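Local coordinates for protein DNA endonuclease I-HmuI (Bacillus phage SPO1, PDB 1U3E) that probably acts as an intron-homing endonuclease of the HNH type, binding DNA through an extended chain that ends in a helix-turn-helix domain, at residues K116-P128 and E134-G146. Residues are numbered along the deposited sequence; the frame is centred on the assembly and turned at random.
Sequences KIKNQKPIIVISP and EYPSTKCACEELG. With SR (strontium ion), chain L; SR (strontium ion), chain M; EDO (1,2-ethanediol), chain O; nucleotides of chain A.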
ATOM      1  N   LYS D 116     -14.316  10.469  -4.837  1.00 39.97           N
ATOM      2  CA  LYS D 116     -15.327  11.438  -5.226  1.00 41.63           C
ATOM      3  C   LYS D 116     -16.616  11.129  -4.488  1.00 41.48           C
ATOM      4  O   LYS D 116     -17.425  12.017  -4.260  1.00 43.04           O
ATOM      5  CB  LYS D 116     -15.565  11.367  -6.735  1.00 42.34           C
ATOM      6  CG  LYS D 116     -16.564  12.370  -7.305  1.00 47.14           C
ATOM      7  CD  LYS D 116     -16.673  12.159  -8.816  1.00 53.82           C
ATOM      8  CE  LYS D 116     -17.741  13.026  -9.471  1.00 58.45           C
ATOM      9  NZ  LYS D 116     -17.689  12.971 -10.964  1.00 57.31           N
ATOM     10  N   ILE D 117     -16.794   9.862  -4.124  1.00 39.14           N
ATOM     11  CA  ILE D 117     -17.978   9.407  -3.408  1.00 36.30           C
ATOM     12  C   ILE D 117     -17.746   9.508  -1.919  1.00 38.80           C
ATOM     13  O   ILE D 117     -18.524  10.104  -1.186  1.00 38.84           O
ATOM     14  CB  ILE D 117     -18.280   7.916  -3.707  1.00 35.26           C
ATOM     15  CG1 ILE D 117     -18.855   7.756  -5.119  1.00 34.22           C
ATOM     16  CG2 ILE D 117     -19.228   7.338  -2.678  1.00 29.19           C
ATOM     17  CD1 ILE D 117     -18.987   6.312  -5.563  1.00 29.42           C
ATOM     18  N   LYS D 118     -16.657   8.892  -1.489  1.00 40.21           N
ATOM     19  CA  LYS D 118     -16.317   8.785  -0.087  1.00 40.04           C
ATOM     20  C   LYS D 118     -15.854  10.045   0.615  1.00 43.13           C
ATOM     21  O   LYS D 118     -15.730  10.024   1.840  1.00 47.10           O
ATOM     22  CB  LYS D 118     -15.212   7.726   0.055  1.00 36.39           C
ATOM     23  CG  LYS D 118     -15.725   6.302   0.095  1.00 33.41           C
ATOM     24  CD  LYS D 118     -14.741   5.429   0.839  1.00 35.08           C
ATOM     25  CE  LYS D 118     -15.243   4.012   0.930  1.00 38.26           C
ATOM     26  NZ  LYS D 118     -14.256   3.116   1.602  1.00 35.54           N
ATOM     27  N   ASN D 119     -15.590  11.134  -0.089  1.00 46.51           N
ATOM     28  CA  ASN D 119     -15.133  12.324   0.639  1.00 46.34           C
ATOM     29  C   ASN D 119     -16.296  13.226   0.999  1.00 46.97           C
ATOM     30  O   ASN D 119     -16.157  14.196   1.746  1.00 46.37           O
ATOM     31  CB  ASN D 119     -14.090  13.089  -0.174  1.00 45.41           C
ATOM     32  CG  ASN D 119     -12.774  12.354  -0.249  1.00 43.19           C
ATOM     33  OD1 ASN D 119     -12.256  11.879   0.760  1.00 44.35           O
ATOM     34  ND2 ASN D 119     -12.222  12.259  -1.442  1.00 46.21           N
ATOM     35  N   GLN D 120     -17.454  12.867   0.465  1.00 46.94           N
ATOM     36  CA  GLN D 120     -18.649  13.623   0.705  1.00 47.48           C
ATOM     37  C   GLN D 120     -19.089  13.421   2.137  1.00 47.67           C
ATOM     38  O   GLN D 120     -19.103  12.302   2.652  1.00 48.16           O
ATOM     39  CB  GLN D 120     -19.762  13.177  -0.240  1.00 45.43           C
ATOM     40  CG  GLN D 120     -19.460  13.387  -1.698  1.00 44.41           C
ATOM     41  CD  GLN D 120     -20.640  13.027  -2.578  1.00 45.36           C
ATOM     42  OE1 GLN D 120     -21.653  13.723  -2.595  1.00 45.70           O
ATOM     43  NE2 GLN D 120     -20.519  11.924  -3.309  1.00 43.76           N
ATOM     44  N   LYS D 121     -19.433  14.528   2.775  1.00 45.49           N
ATOM     45  CA  LYS D 121     -19.914  14.506   4.132  1.00 43.88           C
ATOM     46  C   LYS D 121     -21.324  15.042   4.031  1.00 44.34           C
ATOM     47  O   LYS D 121     -21.528  16.155   3.547  1.00 44.76           O
ATOM     48  CB  LYS D 121     -19.071  15.421   5.016  1.00 41.51           C
ATOM     49  CG  LYS D 121     -17.663  14.930   5.265  1.00 38.60           C
ATOM     50  CD  LYS D 121     -16.807  16.049   5.787  1.00 36.75           C
ATOM     51  CE  LYS D 121     -15.453  15.571   6.240  1.00 38.81           C
ATOM     52  NZ  LYS D 121     -15.528  14.916   7.566  1.00 42.75           N
ATOM     53  N   PRO D 122     -22.322  14.240   4.445  1.00 44.91           N
ATOM     54  CA  PRO D 122     -23.728  14.640   4.406  1.00 43.23           C
ATOM     55  C   PRO D 122     -23.937  15.780   5.377  1.00 41.31           C
ATOM     56  O   PRO D 122     -23.447  15.743   6.495  1.00 40.40           O
ATOM     57  CB  PRO D 122     -24.453  13.374   4.840  1.00 43.75           C
ATOM     58  CG  PRO D 122     -23.570  12.305   4.341  1.00 46.87           C
ATOM     59  CD  PRO D 122     -22.217  12.807   4.755  1.00 45.65           C
ATOM     60  N   ILE D 123     -24.664  16.792   4.943  1.00 41.02           N
ATOM     61  CA  ILE D 123     -24.913  17.952   5.777  1.00 40.37           C
ATOM     62  C   ILE D 123     -26.404  18.203   5.882  1.00 42.44           C
ATOM     63  O   ILE D 123     -27.192  17.680   5.095  1.00 44.42           O
ATOM     64  CB  ILE D 123     -24.291  19.199   5.158  1.00 38.56           C
ATOM     65  CG1 ILE D 123     -24.985  19.486   3.828  1.00 35.25           C
ATOM     66  CG2 ILE D 123     -22.795  18.994   4.944  1.00 36.66           C
ATOM     67  CD1 ILE D 123     -24.590  20.773   3.208  1.00 37.35           C
ATOM     68  N   ILE D 124     -26.789  19.017   6.850  1.00 42.39           N
ATOM     69  CA  ILE D 124     -28.188  19.362   7.025  1.00 42.28           C
ATOM     70  C   ILE D 124     -28.361  20.876   6.889  1.00 42.50           C
ATOM     71  O   ILE D 124     -27.681  21.660   7.549  1.00 42.56           O
ATOM     72  CB  ILE D 124     -28.701  18.876   8.395  1.00 40.85           C
ATOM     73  CG1 ILE D 124     -28.815  17.355   8.383  1.00 43.77           C
ATOM     74  CG2 ILE D 124     -30.051  19.464   8.696  1.00 38.88           C
ATOM     75  CD1 ILE D 124     -29.141  16.776   9.728  1.00 46.78           C
ATOM     76  N   VAL D 125     -29.257  21.284   6.002  1.00 42.64           N
ATOM     77  CA  VAL D 125     -29.515  22.702   5.797  1.00 43.46           C
ATOM     78  C   VAL D 125     -30.729  23.140   6.613  1.00 45.48           C
ATOM     79  O   VAL D 125     -31.690  22.389   6.767  1.00 44.48           O
ATOM     80  CB  VAL D 125     -29.795  23.019   4.309  1.00 38.80           C
ATOM     81  CG1 VAL D 125     -29.839  24.520   4.089  1.00 33.18           C
ATOM     82  CG2 VAL D 125     -28.741  22.396   3.446  1.00 38.96           C
ATOM     83  N   ILE D 126     -30.670  24.352   7.152  1.00 46.42           N
ATOM     84  CA  ILE D 126     -31.788  24.888   7.903  1.00 47.75           C
ATOM     85  C   ILE D 126     -32.179  26.194   7.222  1.00 50.83           C
ATOM     86  O   ILE D 126     -31.378  27.117   7.141  1.00 50.99           O
ATOM     87  CB  ILE D 126     -31.424  25.166   9.382  1.00 45.76           C
ATOM     88  CG1 ILE D 126     -31.202  23.861  10.130  1.00 38.44           C
ATOM     89  CG2 ILE D 126     -32.547  25.925  10.066  1.00 48.34           C
ATOM     90  CD1 ILE D 126     -29.946  23.199   9.767  1.00 35.02           C
ATOM     91  N   SER D 127     -33.406  26.253   6.713  1.00 55.26           N
ATOM     92  CA  SER D 127     -33.911  27.443   6.041  1.00 55.82           C
ATOM     93  C   SER D 127     -34.260  28.507   7.059  1.00 58.69           C
ATOM     94  O   SER D 127     -34.432  28.220   8.247  1.00 58.26           O
ATOM     95  CB  SER D 127     -35.170  27.120   5.241  1.00 56.09           C
ATOM     96  OG  SER D 127     -34.904  26.192   4.211  1.00 59.46           O
ATOM     97  N   PRO D 128     -34.373  29.762   6.606  1.00 60.61           N
ATOM     98  CA  PRO D 128     -34.713  30.863   7.506  1.00 59.37           C
ATOM     99  C   PRO D 128     -36.103  30.633   8.085  1.00 59.49           C
ATOM    100  O   PRO D 128     -36.414  31.102   9.177  1.00 59.82           O
ATOM    101  CB  PRO D 128     -34.661  32.077   6.589  1.00 58.33           C
ATOM    102  CG  PRO D 128     -33.623  31.679   5.572  1.00 58.05           C
ATOM    103  CD  PRO D 128     -34.022  30.270   5.270  1.00 59.89           C
ATOM    104  N   GLU D 134     -31.651  17.270   4.342  1.00 61.46           N
ATOM    105  CA  GLU D 134     -30.331  16.642   4.395  1.00 61.82           C
ATOM    106  C   GLU D 134     -29.823  16.467   2.970  1.00 60.32           C
ATOM    107  O   GLU D 134     -30.544  15.961   2.121  1.00 60.09           O
ATOM    108  CB  GLU D 134     -30.449  15.277   5.084  1.00 63.43           C
ATOM    109  CG  GLU D 134     -29.187  14.424   5.099  1.00 67.06           C
ATOM    110  CD  GLU D 134     -29.383  13.119   5.871  1.00 67.62           C
ATOM    111  OE1 GLU D 134     -28.485  12.247   5.834  1.00 67.34           O
ATOM    112  OE2 GLU D 134     -30.442  12.967   6.521  1.00 68.06           O
ATOM    113  N   TYR D 135     -28.600  16.909   2.701  1.00 58.09           N
ATOM    114  CA  TYR D 135     -28.034  16.769   1.367  1.00 56.59           C
ATOM    115  C   TYR D 135     -26.835  15.856   1.453  1.00 57.04           C
ATOM    116  O   TYR D 135     -26.217  15.738   2.510  1.00 58.94           O
ATOM    117  CB  TYR D 135     -27.604  18.121   0.795  1.00 57.31           C
ATOM    118  CG  TYR D 135     -28.741  19.083   0.520  1.00 58.31           C
ATOM    119  CD1 TYR D 135     -29.344  19.786   1.555  1.00 59.72           C
ATOM    120  CD2 TYR D 135     -29.193  19.314  -0.782  1.00 58.03           C
ATOM    121  CE1 TYR D 135     -30.364  20.704   1.312  1.00 59.44           C
ATOM    122  CE2 TYR D 135     -30.216  20.227  -1.038  1.00 57.21           C
ATOM    123  CZ  TYR D 135     -30.793  20.924   0.019  1.00 59.28           C
ATOM    124  OH  TYR D 135     -31.779  21.862  -0.202  1.00 60.29           O
ATOM    125  N   PRO D 136     -26.484  15.197   0.341  1.00 56.26           N
ATOM    126  CA  PRO D 136     -25.341  14.277   0.291  1.00 53.37           C
ATOM    127  C   PRO D 136     -23.980  14.930   0.574  1.00 52.68           C
ATOM    128  O   PRO D 136     -23.134  14.349   1.255  1.00 51.56           O
ATOM    129  CB  PRO D 136     -25.431  13.696  -1.119  1.00 53.86           C
ATOM    130  CG  PRO D 136     -26.906  13.761  -1.428  1.00 54.67           C
ATOM    131  CD  PRO D 136     -27.262  15.134  -0.908  1.00 56.20           C
ATOM    132  N   SER D 137     -23.766  16.132   0.047  1.00 50.49           N
ATOM    133  CA  SER D 137     -22.501  16.841   0.252  1.00 48.37           C
ATOM    134  C   SER D 137     -22.711  18.346   0.337  1.00 49.10           C
ATOM    135  O   SER D 137     -23.755  18.849  -0.052  1.00 51.31           O
ATOM    136  CB  SER D 137     -21.522  16.538  -0.892  1.00 47.15           C
ATOM    137  OG  SER D 137     -22.042  16.924  -2.153  1.00 43.88           O
ATOM    138  N   THR D 138     -21.726  19.064   0.860  1.00 46.02           N
ATOM    139  CA  THR D 138     -21.845  20.501   0.936  1.00 43.29           C
ATOM    140  C   THR D 138     -21.971  20.950  -0.497  1.00 43.51           C
ATOM    141  O   THR D 138     -22.769  21.816  -0.819  1.00 44.65           O
ATOM    142  CB  THR D 138     -20.595  21.159   1.521  1.00 44.41           C
ATOM    143  OG1 THR D 138     -20.449  20.785   2.895  1.00 45.17           O
ATOM    144  CG2 THR D 138     -20.708  22.668   1.414  1.00 40.88           C
ATOM    145  N   LYS D 139     -21.173  20.338  -1.363  1.00 46.22           N
ATOM    146  CA  LYS D 139     -21.187  20.685  -2.777  1.00 49.54           C
ATOM    147  C   LYS D 139     -22.575  20.579  -3.370  1.00 49.09           C
ATOM    148  O   LYS D 139     -23.089  21.550  -3.900  1.00 51.63           O
ATOM    149  CB  LYS D 139     -20.227  19.790  -3.568  1.00 51.74           C
ATOM    150  CG  LYS D 139     -20.252  20.072  -5.058  1.00 52.25           C
ATOM    151  CD  LYS D 139     -19.129  19.395  -5.820  1.00 54.35           C
ATOM    152  CE  LYS D 139     -19.172  19.819  -7.283  1.00 55.34           C
ATOM    153  NZ  LYS D 139     -18.057  19.295  -8.107  1.00 57.14           N
ATOM    154  N   CYS D 140     -23.172  19.395  -3.277  1.00 48.08           N
ATOM    155  CA  CYS D 140     -24.512  19.144  -3.805  1.00 49.72           C
ATOM    156  C   CYS D 140     -25.506  20.215  -3.362  1.00 48.32           C
ATOM    157  O   CYS D 140     -26.257  20.745  -4.170  1.00 47.71           O
ATOM    158  CB  CYS D 140     -25.002  17.759  -3.359  1.00 53.26           C
ATOM    159  SG  CYS D 140     -26.494  17.183  -4.216  1.00 58.96           S
ATOM    160  N   ALA D 141     -25.513  20.527  -2.076  1.00 45.77           N
ATOM    161  CA  ALA D 141     -26.403  21.548  -1.557  1.00 44.91           C
ATOM    162  C   ALA D 141     -26.144  22.896  -2.230  1.00 46.09           C
ATOM    163  O   ALA D 141     -27.036  23.474  -2.853  1.00 48.88           O
ATOM    164  CB  ALA D 141     -26.214  21.682  -0.067  1.00 45.38           C
ATOM    165  N   CYS D 142     -24.920  23.395  -2.102  1.00 45.38           N
ATOM    166  CA  CYS D 142     -24.557  24.677  -2.687  1.00 47.56           C
ATOM    167  C   CYS D 142     -25.110  24.841  -4.082  1.00 49.17           C
ATOM    168  O   CYS D 142     -25.597  25.906  -4.463  1.00 48.46           O
ATOM    169  CB  CYS D 142     -23.046  24.825  -2.734  1.00 43.69           C
ATOM    170  SG  CYS D 142     -22.312  25.021  -1.115  1.00 44.18           S
ATOM    171  N   GLU D 143     -25.043  23.772  -4.847  1.00 51.97           N
ATOM    172  CA  GLU D 143     -25.520  23.822  -6.207  1.00 58.76           C
ATOM    173  C   GLU D 143     -27.032  23.949  -6.292  1.00 58.06           C
ATOM    174  O   GLU D 143     -27.550  24.773  -7.039  1.00 58.12           O
ATOM    175  CB  GLU D 143     -25.062  22.580  -6.947  1.00 64.49           C
ATOM    176  CG  GLU D 143     -25.411  22.600  -8.400  1.00 76.06           C
ATOM    177  CD  GLU D 143     -24.981  21.338  -9.086  1.00 82.95           C
ATOM    178  OE1 GLU D 143     -25.270  21.203 -10.294  1.00 87.85           O
ATOM    179  OE2 GLU D 143     -24.357  20.485  -8.411  1.00 84.26           O
ATOM    180  N   GLU D 144     -27.734  23.133  -5.519  1.00 58.21           N
ATOM    181  CA  GLU D 144     -29.190  23.141  -5.520  1.00 59.77           C
ATOM    182  C   GLU D 144     -29.766  24.440  -4.979  1.00 56.53           C
ATOM    183  O   GLU D 144     -30.755  24.952  -5.501  1.00 56.17           O
ATOM    184  CB  GLU D 144     -29.728  21.996  -4.661  1.00 65.43           C
ATOM    185  CG  GLU D 144     -29.116  20.634  -4.932  1.00 74.22           C
ATOM    186  CD  GLU D 144     -29.705  19.950  -6.146  1.00 79.22           C
ATOM    187  OE1 GLU D 144     -30.944  19.778  -6.176  1.00 81.15           O
ATOM    188  OE2 GLU D 144     -28.930  19.580  -7.056  1.00 83.27           O
ATOM    189  N   LEU D 145     -29.139  24.961  -3.928  1.00 53.62           N
ATOM    190  CA  LEU D 145     -29.609  26.168  -3.259  1.00 50.82           C
ATOM    191  C   LEU D 145     -28.844  27.447  -3.576  1.00 47.18           C
ATOM    192  O   LEU D 145     -29.058  28.469  -2.933  1.00 47.65           O
ATOM    193  CB  LEU D 145     -29.596  25.936  -1.748  1.00 52.46           C
ATOM    194  CG  LEU D 145     -30.110  24.561  -1.306  1.00 55.02           C
ATOM    195  CD1 LEU D 145     -29.740  24.308   0.134  1.00 56.16           C
ATOM    196  CD2 LEU D 145     -31.607  24.482  -1.504  1.00 52.71           C
ATOM    197  N   GLY D 146     -27.953  27.400  -4.556  1.00 43.86           N
ATOM    198  CA  GLY D 146     -27.212  28.597  -4.905  1.00 42.55           C
ATOM    199  C   GLY D 146     -26.445  29.203  -3.744  1.00 43.21           C
ATOM    200  O   GLY D 146     -26.676  30.352  -3.361  1.00 41.12           O
TER
HETATM  201 SR    SR L 417     -17.849   9.757   3.670  1.00 95.98          SR
HETATM  202 SR    SR M 418     -14.781   9.901   4.508  1.00109.41          SR
HETATM  203  C1  EDO O 399     -35.186  30.795  12.526  1.00 77.10           C
HETATM  204  O1  EDO O 399     -36.329  30.970  11.638  1.00 79.76           O
HETATM  205  C2  EDO O 399     -34.641  29.347  12.434  1.00 75.34           C
HETATM  206  O2  EDO O 399     -35.686  28.418  12.833  1.00 75.05           O
ATOM    207  P    DA A  23     -18.161  17.969   0.164  1.00 47.78           P
ATOM    208  OP1  DA A  23     -19.098  17.467   1.190  1.00 47.01           O
ATOM    209  OP2  DA A  23     -18.556  19.120  -0.692  1.00 41.47           O
ATOM    210  O5'  DA A  23     -16.788  18.319   0.891  1.00 42.74           O
ATOM    211  C5'  DA A  23     -16.017  17.290   1.500  1.00 40.55           C
ATOM    212  C4'  DA A  23     -14.973  17.855   2.440  1.00 40.68           C
ATOM    213  O4'  DA A  23     -13.869  18.453   1.715  1.00 41.44           O
ATOM    214  C3'  DA A  23     -15.493  18.970   3.339  1.00 39.82           C
ATOM    215  O3'  DA A  23     -14.744  18.933   4.559  1.00 42.22           O
ATOM    216  C2'  DA A  23     -15.214  20.220   2.516  1.00 38.70           C
ATOM    217  C1'  DA A  23     -13.876  19.863   1.890  1.00 38.28           C
ATOM    218  N9   DA A  23     -13.492  20.502   0.629  1.00 36.54           N
ATOM    219  C8   DA A  23     -14.259  20.798  -0.467  1.00 32.65           C
ATOM    220  N7   DA A  23     -13.594  21.385  -1.433  1.00 30.98           N
ATOM    221  C5   DA A  23     -12.302  21.479  -0.939  1.00 29.66           C
ATOM    222  C6   DA A  23     -11.120  22.012  -1.473  1.00 29.17           C
ATOM    223  N6   DA A  23     -11.037  22.576  -2.675  1.00 28.36           N
ATOM    224  N1   DA A  23     -10.008  21.949  -0.717  1.00 29.21           N
ATOM    225  C2   DA A  23     -10.085  21.391   0.486  1.00 27.49           C
ATOM    226  N3   DA A  23     -11.131  20.862   1.099  1.00 31.94           N
ATOM    227  C4   DA A  23     -12.224  20.937   0.324  1.00 32.59           C
TER
HETATM  228  O   HOH W   1     -13.517   8.519   6.961  1.00 67.57           O
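Ile123 and Tyr135 face each other as the hydrogen-bonded pair of an antiparallel hairpin, and what their side chains do beneath it illustrates how a small sheet is tied to a helix whose start holds a DNA phosphate. Two backbone bonds join them, Tyr135 N to Ile123 O at 2.9 Å and Ile123 N to Tyr135 O at 3.1 Å. With CG1 lodged between backbone N and carbonyl carbon (chi1 64°), Ile123 carries its CD1 over the first turn of helix 138-145, 3.6 Å from Thr138 CA and 3.8 Å from Ala141 CB. Its CG2 branch lies beside Thr138 OG1, the two side chains crossing at about a right angle. Ala141 CB also sits over one face of the Tyr135 ring, toward its rim, so this small residue is shared by strand and ring. Farther along, Val125 and Leu145 meet tip to tip, with Leu145 CD1 4.0 Å from Val125 CG2. On the other sheet face Ile124 pairs with Glu134 without backbone bonds, its CG1 4.2 Å from Glu134 CB; the Glu134 carboxylate is salt-bridged to Lys171 beyond the hairpin. Helix 149-157 packs against Thr138 and Cys142. Ser137 caps helix 138-145, its OG accepting from Cys140 N at 2.9 Å. The same helix start grips the phosphate of DA23 of chain A: Thr138 N donates to OP1 at 3.1 Å and Lys139 N to OP2, while Lys121 N adds a weak bond to OP1. Such a phosphate held at a helix N-terminus, where the helix dipole probably helps, is characteristic of DNA-bound helix-turn-helix domains.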